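Local coordinates for probable enoyl-CoA hydratase EchA1 (Enoyl hydrase) (Unsaturated acyl-CoA hydratase) (Crotonase) (Mycobacterium tuberculosis, PDB 6LDZ), which probably catalyses the reversible hydration of 2-enoyl-CoA thioesters to 3-hydroxyacyl-CoA, at residues E15-Q20 / T28-K33. Sequence-based numbering, arbitrary orientation.
Sequences EVLVEQ and TINRPK
Leu17 and Thr28 form an antiparallel hydrogen-bonded pair, with Leu17 N to Thr28 O at 2.7 Å and Thr28 N to Leu17 O at 2.8 Å. Val16 and Ile29 follow as a non-hydrogen-bonded pair, and Val16 CA also approaches Thr28 O as a CA-H...O contact. A third backbone bond, Asn30 N to Glu15 O at 2.8 Å, lies just beyond the paired residues; its donor stands 53° out of the carbonyl plane, consistent with a departure from regular strand geometry.

Leu17 and Thr28 share one face of the sheet, their CB atoms 4.1 Å apart, while Val16 and Ile29 lie on the other. A water bridges the Leu17–Thr28 pair, lying 2.7 Å from Thr28 OG1 and donating weakly to Leu17 O. Asn30 CB already faces Leu17, 3.7 Å from Leu17 CG, and with Asn30 CG anti to its own N (chi1 -175°) the amide carbon is carried along Leu17 CG and CD1. The amide nitrogen of Asn30 is engaged by Pro14 O, tying the side chain to the residue just before Glu15.

Glu15 and Arg31 meet through their aliphatic parts, Glu15 CG lying 3.5 Å from Arg31 CD. This is not a salt bridge: Glu15 OE2 and Arg31 NE remain 5.2 Å apart, with carboxylate and guanidinium planes 63° to one another. Arg31 NH2 instead forms a salt bridge with Asp76 OD1, and the side chains of Glu15 and Arg31 also touch Val42 of helix 40-55.

These contacts lie at the open end of the N-terminal beta hairpin, whose strand 16-21 edges the main sheet of the crotonase fold and whose strand 24-29 joins it to parallel strand 61-66.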
loop_
_atom_site.group_PDB
_atom_site.type_symbol
_atom_site.label_atom_id
_atom_site.label_comp_id
_atom_site.label_asym_id
_atom_site.label_seq_id
_atom_site.Cartn_x
_atom_site.Cartn_y
_atom_site.Cartn_z
ATOM N N GLU A 15 -0.965 16.414 -33.180
ATOM C CA GLU A 15 -1.812 15.959 -32.082
ATOM C C GLU A 15 -1.048 15.780 -30.778
ATOM O O GLU A 15 -1.673 15.626 -29.724
ATOM C CB GLU A 15 -2.505 14.639 -32.456
ATOM C CG GLU A 15 -3.745 14.836 -33.316
ATOM C CD GLU A 15 -3.596 14.222 -34.677
ATOM O OE1 GLU A 15 -2.471 14.247 -35.232
ATOM O OE2 GLU A 15 -4.616 13.715 -35.184
ATOM N N VAL A 16 0.280 15.774 -30.830
ATOM C CA VAL A 16 1.122 15.788 -29.647
ATOM C C VAL A 16 2.182 16.855 -29.870
ATOM O O VAL A 16 2.878 16.834 -30.892
ATOM C CB VAL A 16 1.772 14.415 -29.374
ATOM C CG1 VAL A 16 2.832 14.513 -28.292
ATOM C CG2 VAL A 16 0.715 13.396 -28.989
ATOM N N LEU A 17 2.291 17.790 -28.925
ATOM C CA LEU A 17 3.289 18.847 -28.963
ATOM C C LEU A 17 4.425 18.519 -28.006
ATOM O O LEU A 17 4.198 18.026 -26.895
ATOM C CB LEU A 17 2.682 20.197 -28.584
ATOM C CG LEU A 17 1.502 20.714 -29.394
ATOM C CD1 LEU A 17 0.952 21.957 -28.704
ATOM C CD2 LEU A 17 1.930 21.018 -30.825
ATOM N N VAL A 18 5.643 18.813 -28.438
ATOM C CA VAL A 18 6.848 18.502 -27.688
ATOM C C VAL A 18 7.695 19.765 -27.630
ATOM O O VAL A 18 7.938 20.400 -28.660
ATOM C CB VAL A 18 7.622 17.334 -28.330
ATOM C CG1 VAL A 18 8.873 17.049 -27.558
ATOM C CG2 VAL A 18 6.747 16.082 -28.383
ATOM N N GLU A 19 8.123 20.134 -26.426
ATOM C CA GLU A 19 8.913 21.326 -26.169
ATOM C C GLU A 19 10.057 20.968 -25.237
ATOM O O GLU A 19 9.855 20.293 -24.223
ATOM C CB GLU A 19 8.068 22.419 -25.522
ATOM C CG GLU A 19 8.512 23.833 -25.816
ATOM C CD GLU A 19 7.852 24.842 -24.888
ATOM O OE1 GLU A 19 8.565 25.706 -24.324
ATOM O OE2 GLU A 19 6.619 24.751 -24.706
ATOM N N GLN A 20 11.252 21.428 -25.573
ATOM C CA GLN A 20 12.427 21.241 -24.739
ATOM C C GLN A 20 12.669 22.532 -23.965
ATOM O O GLN A 20 12.775 23.609 -24.561
ATOM C CB GLN A 20 13.629 20.868 -25.602
ATOM C CG GLN A 20 14.974 20.998 -24.921
ATOM C CD GLN A 20 15.845 19.782 -25.131
ATOM O OE1 GLN A 20 15.581 18.961 -26.009
ATOM N NE2 GLN A 20 16.895 19.663 -24.332
ATOM N N THR A 28 2.598 17.694 -24.648
ATOM C CA THR A 28 1.223 18.180 -24.569
ATOM C C THR A 28 0.351 17.480 -25.603
ATOM O O THR A 28 0.620 17.568 -26.810
ATOM C CB THR A 28 1.146 19.692 -24.804
ATOM O OG1 THR A 28 2.030 20.371 -23.908
ATOM C CG2 THR A 28 -0.275 20.189 -24.585
ATOM N N ILE A 29 -0.690 16.789 -25.131
ATOM C CA ILE A 29 -1.685 16.245 -26.050
ATOM C C ILE A 29 -2.500 17.410 -26.597
ATOM O O ILE A 29 -3.154 18.139 -25.838
ATOM C CB ILE A 29 -2.569 15.192 -25.361
ATOM C CG1 ILE A 29 -1.709 14.062 -24.796
ATOM C CG2 ILE A 29 -3.581 14.602 -26.329
ATOM C CD1 ILE A 29 -2.466 13.118 -23.885
ATOM N N ASN A 30 -2.416 17.619 -27.908
ATOM C CA ASN A 30 -3.036 18.756 -28.589
ATOM C C ASN A 30 -4.247 18.292 -29.406
ATOM O O ASN A 30 -4.243 18.303 -30.635
ATOM C CB ASN A 30 -2.001 19.456 -29.469
ATOM C CG ASN A 30 -2.536 20.716 -30.111
ATOM O OD1 ASN A 30 -3.139 21.550 -29.444
ATOM N ND2 ASN A 30 -2.346 20.845 -31.421
ATOM N N ARG A 31 -5.293 17.846 -28.686
ATOM C CA ARG A 31 -6.581 17.447 -29.261
ATOM C C ARG A 31 -7.714 17.958 -28.381
ATOM O O ARG A 31 -8.588 17.167 -28.005
ATOM C CB ARG A 31 -6.707 15.923 -29.374
ATOM C CG ARG A 31 -5.812 15.241 -30.408
ATOM C CD ARG A 31 -6.663 14.493 -31.421
ATOM N NE ARG A 31 -7.372 13.404 -30.778
ATOM C CZ ARG A 31 -8.541 12.918 -31.181
ATOM N NH1 ARG A 31 -9.162 13.410 -32.253
ATOM N NH2 ARG A 31 -9.089 11.928 -30.493
ATOM N N PRO A 32 -7.755 19.255 -28.047
ATOM C CA PRO A 32 -8.666 19.694 -26.977
ATOM C C PRO A 32 -10.137 19.621 -27.363
ATOM O O PRO A 32 -10.972 19.362 -26.488
ATOM C CB PRO A 32 -8.210 21.136 -26.708
ATOM C CG PRO A 32 -7.725 21.602 -28.050
ATOM C CD PRO A 32 -7.059 20.402 -28.676
ATOM N N LYS A 33 -10.496 19.802 -28.638
ATOM C CA LYS A 33 -11.910 19.685 -28.993
ATOM C C LYS A 33 -12.427 18.252 -28.799
ATOM O O LYS A 33 -13.630 18.047 -28.591
ATOM C CB LYS A 33 -12.132 20.160 -30.430
ATOM C CG LYS A 33 -11.994 21.681 -30.599
ATOM C CD LYS A 33 -11.789 22.119 -32.071
ATOM C CE LYS A 33 -13.035 22.803 -32.658
ATOM N NZ LYS A 33 -12.855 23.303 -34.076
HETATM O O HOH W 1 4.476 20.491 -25.123
#